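Local coordinates for ABC transporter, periplasmic substrate-binding protein (Thermotoga maritima, PDB 2HPG) that probably captures a small solute, perhaps an organic acid, in the periplasm and hands it to a tripartite ATP-independent (TRAP) transporter, at residues 140-145 with 201-206; 147-152 with 216-221; 160-165 with 181-186. One frame throughout, in Å; residues are numbered along the deposited sequence. Where two conformers were deposited one is given.

How the contacts relate
All three contacts reach the same mixed sheet of this family 7 solute-binding protein. Contact 1 pairs strand 130-146 with 199-202; contact 2 sets the loop after strand 130-146 beside the start of strand 218-234; contact 3 joins strand 160-162 to the end of 179-181. Contact 3 is nested within the loops closed by the other two, whose segments alternate along the chain. The centres of contacts 1 and 2 are about 11 Å apart. Strand pairing makes the sheet continuous, 130-146 with 218-234 (F144 O to S220 N) and 199-202 with 160-162; Y204 with E221 and E201 with T163 add side-chain links. The contacts thus cluster in one part of what is probably a two-lobed binding-protein fold.

Contact 1 of 3, residues 140-145 with 201-206; sequences GYRHFV and ELTYAN
R142 grips the carboxylate of E201 side-on with two nitrogens, one to each oxygen. NE reaches E201 OE2 at 3.1 Å in an almost straight bond, and NH2 of R142 meets E201 OE1 at 2.9 Å. Both oxygens lie close to the guanidinium plane, but that plane is turned 43° from the carboxylate, and NH2 comes in from above the carboxylate rather than at its rim. Bends in both chains allow this: the arginine folds at chi3 (73°), while the glutamate, with CG between its backbone N and carbonyl carbon (chi1 55°), folds again at chi2. T163 holds OE1 and H224 holds OE2 as well.

The backbones pair as antiparallel strands. H143 and L202 form the hydrogen-bonded pair, H143 N to L202 O and L202 N to H143 O both measuring 2.9 Å; F144 and E201 follow as a non-hydrogen-bonded pair. CA-H...O contacts add to this, E201 CA lying 3.1 Å from H143 O.

Apolar and ring contacts fill in around the pairing. V145 CG2 lies 4.1 Å from L202 CB, the two chains crossing near a right angle, and F144 CD1 touches E201 CB. H143 CD2 approaches Y204 CE2 at 3.8 Å, the rings set obliquely. Just past the strand, T203 takes the N-cap of helix 204-209, its OG1 accepting from N206 N.

With four polar partners round its two oxygens, the buried E201 carboxylate is likely to stay ionised and fixed in rotation, a charged crosslink between neighbouring strands of the sheet.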
loop_
_atom_site.group_PDB
_atom_site.type_symbol
_atom_site.label_atom_id
_atom_site.label_comp_id
_atom_site.label_asym_id
_atom_site.label_seq_id
_atom_site.Cartn_x
_atom_site.Cartn_y
_atom_site.Cartn_z
ATOM N N GLY A 140 -1.389 6.012 2.870
ATOM C CA GLY A 140 -0.976 6.827 3.994
ATOM C C GLY A 140 -0.154 6.067 5.003
ATOM O O GLY A 140 0.103 4.876 4.826
ATOM N N TYR A 141 0.250 6.772 6.058
ATOM C CA TYR A 141 1.063 6.206 7.128
ATOM C C TYR A 141 0.240 5.404 8.100
ATOM O O TYR A 141 -0.845 5.817 8.509
ATOM C CB TYR A 141 1.770 7.299 7.925
ATOM C CG TYR A 141 2.784 8.001 7.109
ATOM C CD1 TYR A 141 4.080 7.511 7.006
ATOM C CD2 TYR A 141 2.431 9.090 6.341
ATOM C CE1 TYR A 141 5.001 8.140 6.225
ATOM C CE2 TYR A 141 3.351 9.721 5.564
ATOM C CZ TYR A 141 4.634 9.240 5.512
ATOM O OH TYR A 141 5.545 9.870 4.712
ATOM N N ARG A 142 0.823 4.292 8.505
ATOM C CA ARG A 142 0.233 3.404 9.472
ATOM C C ARG A 142 0.906 3.604 10.812
ATOM O O ARG A 142 2.118 3.869 10.891
ATOM C CB ARG A 142 0.358 1.963 8.978
ATOM C CG ARG A 142 -0.545 1.737 7.789
ATOM C CD ARG A 142 -0.253 0.510 7.004
ATOM N NE ARG A 142 -0.653 -0.727 7.678
ATOM C CZ ARG A 142 -1.653 -1.539 7.320
ATOM N NH1 ARG A 142 -2.422 -1.279 6.286
ATOM N NH2 ARG A 142 -1.850 -2.657 8.002
ATOM N N HIS A 143 0.097 3.494 11.870
ATOM C CA HIS A 143 0.524 3.758 13.248
ATOM C C HIS A 143 0.035 2.604 14.102
ATOM O O HIS A 143 -0.853 1.889 13.681
ATOM C CB HIS A 143 -0.107 5.078 13.741
ATOM C CG HIS A 143 0.256 6.274 12.909
ATOM N ND1 HIS A 143 1.559 6.659 12.689
ATOM C CD2 HIS A 143 -0.521 7.162 12.239
ATOM C CE1 HIS A 143 1.573 7.727 11.904
ATOM N NE2 HIS A 143 0.321 8.066 11.635
ATOM N N PHE A 144 0.605 2.402 15.277
ATOM C CA PHE A 144 0.146 1.320 16.150
ATOM C C PHE A 144 -1.185 1.675 16.834
ATOM O O PHE A 144 -1.342 2.806 17.274
ATOM C CB PHE A 144 1.191 1.008 17.206
ATOM C CG PHE A 144 2.360 0.235 16.680
ATOM C CD1 PHE A 144 2.249 -1.116 16.436
ATOM C CD2 PHE A 144 3.540 0.862 16.394
ATOM C CE1 PHE A 144 3.322 -1.843 15.945
ATOM C CE2 PHE A 144 4.612 0.155 15.909
ATOM C CZ PHE A 144 4.495 -1.204 15.677
ATOM N N VAL A 145 -2.088 0.694 16.940
ATOM C CA VAL A 145 -3.392 0.877 17.563
ATOM C C VAL A 145 -3.436 -0.169 18.667
ATOM O O VAL A 145 -3.451 -1.364 18.392
ATOM C CB VAL A 145 -4.588 0.658 16.608
ATOM C CG1 VAL A 145 -5.831 1.442 17.146
ATOM C CG2 VAL A 145 -4.266 1.093 15.173
ATOM N N GLU A 201 -2.059 -2.225 13.541
ATOM C CA GLU A 201 -1.285 -1.114 13.055
ATOM C C GLU A 201 -1.938 -0.722 11.745
ATOM O O GLU A 201 -2.076 -1.549 10.854
ATOM C CB GLU A 201 0.195 -1.505 12.927
ATOM C CG GLU A 201 0.496 -2.713 12.105
ATOM C CD GLU A 201 0.610 -2.447 10.622
ATOM O OE1 GLU A 201 0.332 -3.366 9.833
ATOM O OE2 GLU A 201 0.966 -1.328 10.240
ATOM N N LEU A 202 -2.459 0.497 11.687
ATOM C CA LEU A 202 -3.445 0.879 10.677
ATOM C C LEU A 202 -3.389 2.379 10.425
ATOM O O LEU A 202 -2.717 3.107 11.129
ATOM C CB LEU A 202 -4.863 0.519 11.163
ATOM C CG LEU A 202 -5.223 -0.964 11.320
ATOM C CD1 LEU A 202 -6.587 -1.123 12.016
ATOM C CD2 LEU A 202 -5.232 -1.738 9.997
ATOM N N THR A 203 -4.117 2.835 9.408
ATOM C CA THR A 203 -4.361 4.247 9.204
ATOM C C THR A 203 -5.555 4.696 10.057
ATOM O O THR A 203 -6.302 3.864 10.540
ATOM C CB THR A 203 -4.734 4.496 7.760
ATOM O OG1 THR A 203 -5.986 3.867 7.509
ATOM C CG2 THR A 203 -3.657 3.916 6.833
ATOM N N TYR A 204 -5.724 6.010 10.230
ATOM C CA TYR A 204 -6.840 6.547 11.006
ATOM C C TYR A 204 -8.190 6.225 10.336
ATOM O O TYR A 204 -9.187 5.987 11.013
ATOM C CB TYR A 204 -6.680 8.066 11.182
ATOM C CG TYR A 204 -5.700 8.512 12.278
ATOM C CD1 TYR A 204 -6.081 8.523 13.605
ATOM C CD2 TYR A 204 -4.410 8.956 11.968
ATOM C CE1 TYR A 204 -5.248 8.979 14.577
ATOM C CE2 TYR A 204 -3.552 9.404 12.961
ATOM C CZ TYR A 204 -3.977 9.394 14.266
ATOM O OH TYR A 204 -3.164 9.812 15.307
ATOM N N ALA A 205 -8.232 6.233 9.008
ATOM C CA ALA A 205 -9.446 5.838 8.261
ATOM C C ALA A 205 -9.849 4.401 8.586
ATOM O O ALA A 205 -11.015 4.120 8.839
ATOM C CB ALA A 205 -9.219 5.994 6.754
ATOM N N ASN A 206 -8.875 3.491 8.569
ATOM C CA ASN A 206 -9.132 2.080 8.901
ATOM C C ASN A 206 -9.681 1.979 10.316
ATOM O O ASN A 206 -10.661 1.270 10.577
ATOM C CB ASN A 206 -7.836 1.251 8.891
ATOM C CG ASN A 206 -7.222 1.063 7.509
ATOM O OD1 ASN A 206 -7.892 1.145 6.475
ATOM N ND2 ASN A 206 -5.920 0.809 7.492
#

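Contact 2 of 3, residues 147-152 with 216-221; sequences NKPIRK and LKYMSE
Y218 offers one ring face to P149, whose CD sits 3.9 Å from the ring centroid and only 15° off the normal, a CH-pi contact. CG of P149 follows over the CE1 side. Across the opposite face runs the aliphatic start of its own neighbour K217, CG lying 3.8 Å above the ring plane. At the ring edge, Y218 CD2 meets N147 C at 3.6 Å. Replacing the ring by the methyl of an alanine is likely to leave P149 CD and the K217 methylenes with nothing between them, opening a gap under the loop.

Polar bonds pin the contact on each side of the ring. N147 turns its amide back toward 216-221, CG beside its backbone N (chi1 -83°), and OD1 accepts from K217 N at 3.0 Å; the donor stands above the carbonyl plane and the bond is bent. ND2 of the same amide goes to V215 O. Farther along, I150 N donates to S220 OG at 3.1 Å.

Two residues, K217 and Y218, lie opposite the single T146, which makes a classic beta bulge where strand 218-234 begins. Segment 147-150 runs 10° from the direction of 216-220, held by side chains bonding to backbone N-H groups instead of regular strand pairing. That has a price: I150 O is buried here with no partner in the model, probably a small polar cost beside the S220 OG bond.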
loop_
_atom_site.group_PDB
_atom_site.type_symbol
_atom_site.label_atom_id
_atom_site.label_comp_id
_atom_site.label_asym_id
_atom_site.label_seq_id
_atom_site.Cartn_x
_atom_site.Cartn_y
_atom_site.Cartn_z
ATOM N N ASN A 147 -3.878 -0.843 23.406
ATOM C CA ASN A 147 -4.405 -0.387 24.702
ATOM C C ASN A 147 -3.251 -0.055 25.669
ATOM O O ASN A 147 -3.440 -0.023 26.884
ATOM C CB ASN A 147 -5.382 -1.410 25.305
ATOM C CG ASN A 147 -6.780 -1.279 24.741
ATOM O OD1 ASN A 147 -7.315 -0.168 24.618
ATOM N ND2 ASN A 147 -7.376 -2.407 24.368
ATOM N N LYS A 148 -2.082 0.220 25.095
ATOM C CA LYS A 148 -0.869 0.581 25.817
ATOM C C LYS A 148 -0.133 1.583 24.942
ATOM O O LYS A 148 0.050 1.324 23.756
ATOM C CB LYS A 148 -0.021 -0.676 26.015
ATOM C CG LYS A 148 1.338 -0.450 26.610
ATOM C CD LYS A 148 2.147 -1.754 26.608
ATOM C CE LYS A 148 3.551 -1.519 27.081
ATOM N NZ LYS A 148 4.354 -2.781 27.019
ATOM N N PRO A 149 0.270 2.749 25.489
ATOM C CA PRO A 149 1.017 3.691 24.641
ATOM C C PRO A 149 2.333 3.094 24.141
ATOM O O PRO A 149 2.982 2.386 24.888
ATOM C CB PRO A 149 1.332 4.860 25.569
ATOM C CG PRO A 149 0.668 4.601 26.835
ATOM C CD PRO A 149 0.056 3.261 26.848
ATOM N N ILE A 150 2.708 3.400 22.900
ATOM C CA ILE A 150 3.946 2.891 22.303
ATOM C C ILE A 150 4.819 4.108 21.983
ATOM O O ILE A 150 4.496 4.906 21.106
ATOM C CB ILE A 150 3.663 2.051 21.010
ATOM C CG1 ILE A 150 2.702 0.883 21.292
ATOM C CG2 ILE A 150 4.983 1.602 20.329
ATOM C CD1 ILE A 150 3.114 -0.077 22.421
ATOM N N ARG A 151 5.900 4.271 22.744
ATOM C CA ARG A 151 6.837 5.384 22.565
ATOM C C ARG A 151 8.247 4.955 22.175
ATOM O O ARG A 151 9.006 5.764 21.650
ATOM C CB ARG A 151 6.944 6.188 23.855
ATOM C CG ARG A 151 5.625 6.765 24.334
ATOM C CD ARG A 151 5.828 7.709 25.487
ATOM N NE ARG A 151 4.571 8.343 25.874
ATOM C CZ ARG A 151 3.664 7.810 26.684
ATOM N NH1 ARG A 151 3.843 6.618 27.225
ATOM N NH2 ARG A 151 2.563 8.491 26.959
ATOM N N LYS A 152 8.583 3.704 22.466
ATOM C CA LYS A 152 9.883 3.099 22.150
ATOM C C LYS A 152 9.668 1.607 21.827
ATOM O O LYS A 152 8.661 1.031 22.219
ATOM C CB LYS A 152 10.824 3.217 23.353
ATOM C CG LYS A 152 10.265 2.550 24.600
ATOM C CD LYS A 152 11.117 2.791 25.829
ATOM C CE LYS A 152 10.357 2.431 27.096
ATOM N NZ LYS A 152 11.292 1.722 28.016
ATOM N N LEU A 216 -9.873 -0.325 21.249
ATOM C CA LEU A 216 -8.500 0.108 21.376
ATOM C C LEU A 216 -8.500 1.615 21.690
ATOM O O LEU A 216 -9.235 2.393 21.094
ATOM C CB LEU A 216 -7.722 -0.192 20.081
ATOM C CG LEU A 216 -7.572 -1.652 19.650
ATOM C CD1 LEU A 216 -7.260 -1.756 18.135
ATOM C CD2 LEU A 216 -6.454 -2.356 20.468
ATOM N N LYS A 217 -7.663 2.010 22.640
ATOM C CA LYS A 217 -7.637 3.385 23.138
ATOM C C LYS A 217 -6.562 4.259 22.492
ATOM O O LYS A 217 -6.797 5.453 22.271
ATOM C CB LYS A 217 -7.455 3.396 24.660
ATOM C CG LYS A 217 -7.209 4.794 25.231
ATOM C CD LYS A 217 -7.349 4.823 26.730
ATOM C CE LYS A 217 -6.835 6.163 27.301
ATOM N NZ LYS A 217 -7.125 6.303 28.758
ATOM N N TYR A 218 -5.390 3.687 22.206
ATOM C CA TYR A 218 -4.236 4.484 21.778
ATOM C C TYR A 218 -3.838 4.366 20.309
ATOM O O TYR A 218 -3.711 3.270 19.763
ATOM C CB TYR A 218 -2.998 4.125 22.604
ATOM C CG TYR A 218 -3.126 4.449 24.063
ATOM C CD1 TYR A 218 -2.835 5.720 24.534
ATOM C CD2 TYR A 218 -3.549 3.490 24.974
ATOM C CE1 TYR A 218 -2.968 6.040 25.869
ATOM C CE2 TYR A 218 -3.677 3.791 26.311
ATOM C CZ TYR A 218 -3.386 5.067 26.746
ATOM O OH TYR A 218 -3.512 5.384 28.054
HETATM N N MSE A 219 -3.643 5.527 19.687
HETATM C CA MSE A 219 -2.982 5.618 18.400
HETATM C C MSE A 219 -1.605 6.212 18.640
HETATM O O MSE A 219 -1.501 7.371 19.034
HETATM C CB MSE A 219 -3.781 6.514 17.460
HETATM C CG MSE A 219 -3.457 6.266 16.012
HETATM SE SE MSE A 219 -4.670 4.966 15.247
HETATM C CE MSE A 219 -4.190 5.222 13.376
ATOM N N SER A 220 -0.551 5.414 18.451
ATOM C CA SER A 220 0.809 5.892 18.650
ATOM C C SER A 220 1.473 6.089 17.295
ATOM O O SER A 220 1.600 5.135 16.508
ATOM C CB SER A 220 1.623 4.906 19.484
ATOM O OG SER A 220 0.913 4.447 20.619
ATOM N N GLU A 221 1.884 7.330 17.021
ATOM C CA GLU A 221 2.244 7.760 15.686
ATOM C C GLU A 221 3.686 7.451 15.300
ATOM O O GLU A 221 4.494 8.353 15.019
ATOM C CB GLU A 221 1.935 9.240 15.505
ATOM C CG GLU A 221 0.439 9.555 15.478
ATOM C CD GLU A 221 0.176 10.960 15.047
ATOM O OE1 GLU A 221 1.102 11.778 15.158
ATOM O OE2 GLU A 221 -0.949 11.272 14.627
#

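Contact 3 of 3, residues 160-165 with 181-186; sequences RIRTPG and VAVNFG
V183 O receives the shortest direct bond of this contact, 2.8 Å from R162 NH1. The donor lies nearly along the C=O axis, the angle at the carbonyl oxygen being 174°, and the oxygen sits at the edge of the guanidinium, close to its plane. To get there R162 bends at chi2 and chi3, and its first torsion (chi1 109°) falls well away from a staggered position, so the side chain probably pays some strain for the route that takes it obliquely across V183. Its methylenes pack on the way: CB of R162 lies 3.8 Å from V183 CG2, and CD comes up against V183 CB. The other terminal nitrogen, R162 NH2, stands 3.8 Å from F185 CD1 at the edge of the phenyl ring, with guanidinium and ring planes 80° apart. P164 N, from the same segment, covers one face of the guanidinium.

Behind these side chains is a beta-alpha-beta crossover: strand 160-162 leads through helix 167-176 to strand 179-181, which returns parallel beside it. R162 probably corresponds to the arginine that in TRAP solute-binding proteins usually pairs with the ligand carboxylate. R162 and V181 form the parallel bridge. V181 N donates to I161 O at 3.1 Å, with the donor well above the carbonyl plane, and T163 N donates to V181 O at 3.0 Å; R162 CA also turns its hydrogen to V181 O. Past the bridge the regular pairing stops, and a water accepts from V183 N at 2.8 Å while lying unusually near T163 O.

At the other end of the pairing, the R160 methylenes lie alongside V181, with V181 CG2 3.9 Å from R160 CB. The charged tip of R160 continues beyond V181 to a salt bridge with D198 and a bond to R195 O.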
loop_
_atom_site.group_PDB
_atom_site.type_symbol
_atom_site.label_atom_id
_atom_site.label_comp_id
_atom_site.label_asym_id
_atom_site.label_seq_id
_atom_site.Cartn_x
_atom_site.Cartn_y
_atom_site.Cartn_z
ATOM N N ARG A 160 0.920 -8.970 20.943
ATOM C CA ARG A 160 0.443 -9.579 19.709
ATOM C C ARG A 160 -0.220 -8.492 18.874
ATOM O O ARG A 160 -1.314 -8.070 19.181
ATOM C CB ARG A 160 -0.565 -10.697 19.984
ATOM C CG ARG A 160 0.004 -11.965 20.647
ATOM C CD ARG A 160 -0.047 -11.951 22.145
ATOM N NE ARG A 160 -1.321 -11.463 22.684
ATOM C CZ ARG A 160 -2.457 -12.147 22.726
ATOM N NH1 ARG A 160 -2.515 -13.405 22.302
ATOM N NH2 ARG A 160 -3.553 -11.568 23.226
ATOM N N ILE A 161 0.447 -8.058 17.815
ATOM C CA ILE A 161 -0.080 -6.997 16.929
ATOM C C ILE A 161 -0.417 -7.547 15.550
ATOM O O ILE A 161 0.444 -8.116 14.866
ATOM C CB ILE A 161 0.968 -5.874 16.741
ATOM C CG1 ILE A 161 1.277 -5.183 18.080
ATOM C CG2 ILE A 161 0.509 -4.870 15.729
ATOM C CD1 ILE A 161 0.055 -4.524 18.760
ATOM N N ARG A 162 -1.654 -7.350 15.118
ATOM C CA ARG A 162 -2.079 -7.930 13.864
ATOM C C ARG A 162 -1.536 -7.050 12.750
ATOM O O ARG A 162 -1.518 -5.808 12.851
ATOM C CB ARG A 162 -3.599 -8.161 13.806
ATOM C CG ARG A 162 -4.383 -7.276 12.895
ATOM C CD ARG A 162 -4.558 -7.775 11.489
ATOM N NE ARG A 162 -4.507 -6.637 10.608
ATOM C CZ ARG A 162 -4.786 -6.585 9.309
ATOM N NH1 ARG A 162 -5.301 -7.576 8.608
ATOM N NH2 ARG A 162 -4.591 -5.422 8.710
ATOM N N THR A 163 -1.020 -7.713 11.720
ATOM C CA THR A 163 -0.475 -7.024 10.538
ATOM C C THR A 163 -0.733 -7.966 9.345
ATOM O O THR A 163 -0.960 -9.147 9.559
ATOM C CB THR A 163 1.014 -6.686 10.773
ATOM O OG1 THR A 163 1.494 -5.817 9.741
ATOM C CG2 THR A 163 1.847 -7.956 10.850
ATOM N N PRO A 164 -0.798 -7.442 8.105
ATOM C CA PRO A 164 -1.085 -8.306 6.949
ATOM C C PRO A 164 -0.135 -9.500 6.845
ATOM O O PRO A 164 0.899 -9.519 7.503
ATOM C CB PRO A 164 -0.934 -7.359 5.779
ATOM C CG PRO A 164 -1.280 -6.046 6.340
ATOM C CD PRO A 164 -0.705 -6.030 7.697
ATOM N N GLY A 165 -0.517 -10.514 6.076
ATOM C CA GLY A 165 0.115 -11.825 6.202
ATOM C C GLY A 165 1.472 -11.992 5.546
ATOM O O GLY A 165 2.213 -12.903 5.911
ATOM N N VAL A 181 0.892 -11.046 14.077
ATOM C CA VAL A 181 -0.176 -12.031 13.981
ATOM C C VAL A 181 -1.066 -11.721 12.780
ATOM O O VAL A 181 -1.481 -10.586 12.599
ATOM C CB VAL A 181 -1.039 -12.011 15.250
ATOM C CG1 VAL A 181 -2.151 -13.033 15.155
ATOM C CG2 VAL A 181 -0.193 -12.274 16.473
ATOM N N ALA A 182 -1.361 -12.718 11.954
ATOM C CA ALA A 182 -2.234 -12.517 10.787
ATOM C C ALA A 182 -3.692 -12.638 11.209
ATOM O O ALA A 182 -4.059 -13.586 11.878
ATOM C CB ALA A 182 -1.911 -13.557 9.688
ATOM N N VAL A 183 -4.528 -11.673 10.838
ATOM C CA VAL A 183 -5.969 -11.772 11.077
ATOM C C VAL A 183 -6.678 -11.092 9.933
ATOM O O VAL A 183 -6.320 -9.978 9.581
ATOM C CB VAL A 183 -6.415 -11.029 12.352
ATOM C CG1 VAL A 183 -7.889 -11.267 12.613
ATOM C CG2 VAL A 183 -5.574 -11.426 13.563
ATOM N N ASN A 184 -7.669 -11.745 9.347
ATOM C CA ASN A 184 -8.495 -11.114 8.320
ATOM C C ASN A 184 -8.963 -9.769 8.852
ATOM O O ASN A 184 -9.368 -9.668 10.003
ATOM C CB ASN A 184 -9.694 -12.012 8.009
ATOM C CG ASN A 184 -10.436 -11.599 6.761
ATOM O OD1 ASN A 184 -11.269 -10.670 6.770
ATOM N ND2 ASN A 184 -10.170 -12.316 5.668
ATOM N N PHE A 185 -8.882 -8.738 8.017
ATOM C CA PHE A 185 -9.131 -7.366 8.443
ATOM C C PHE A 185 -10.507 -7.214 9.078
ATOM O O PHE A 185 -10.653 -6.556 10.108
ATOM C CB PHE A 185 -9.020 -6.442 7.238
ATOM C CG PHE A 185 -9.188 -4.993 7.564
ATOM C CD1 PHE A 185 -8.082 -4.179 7.750
ATOM C CD2 PHE A 185 -10.463 -4.438 7.684
ATOM C CE1 PHE A 185 -8.242 -2.832 8.051
ATOM C CE2 PHE A 185 -10.624 -3.092 7.978
ATOM C CZ PHE A 185 -9.510 -2.290 8.162
ATOM N N GLY A 186 -11.509 -7.825 8.451
ATOM C CA GLY A 186 -12.877 -7.796 8.958
ATOM C C GLY A 186 -13.027 -8.465 10.309
ATOM O O GLY A 186 -14.076 -8.348 10.941
HETATM O O HOH W 1 -3.279 -9.963 9.018
#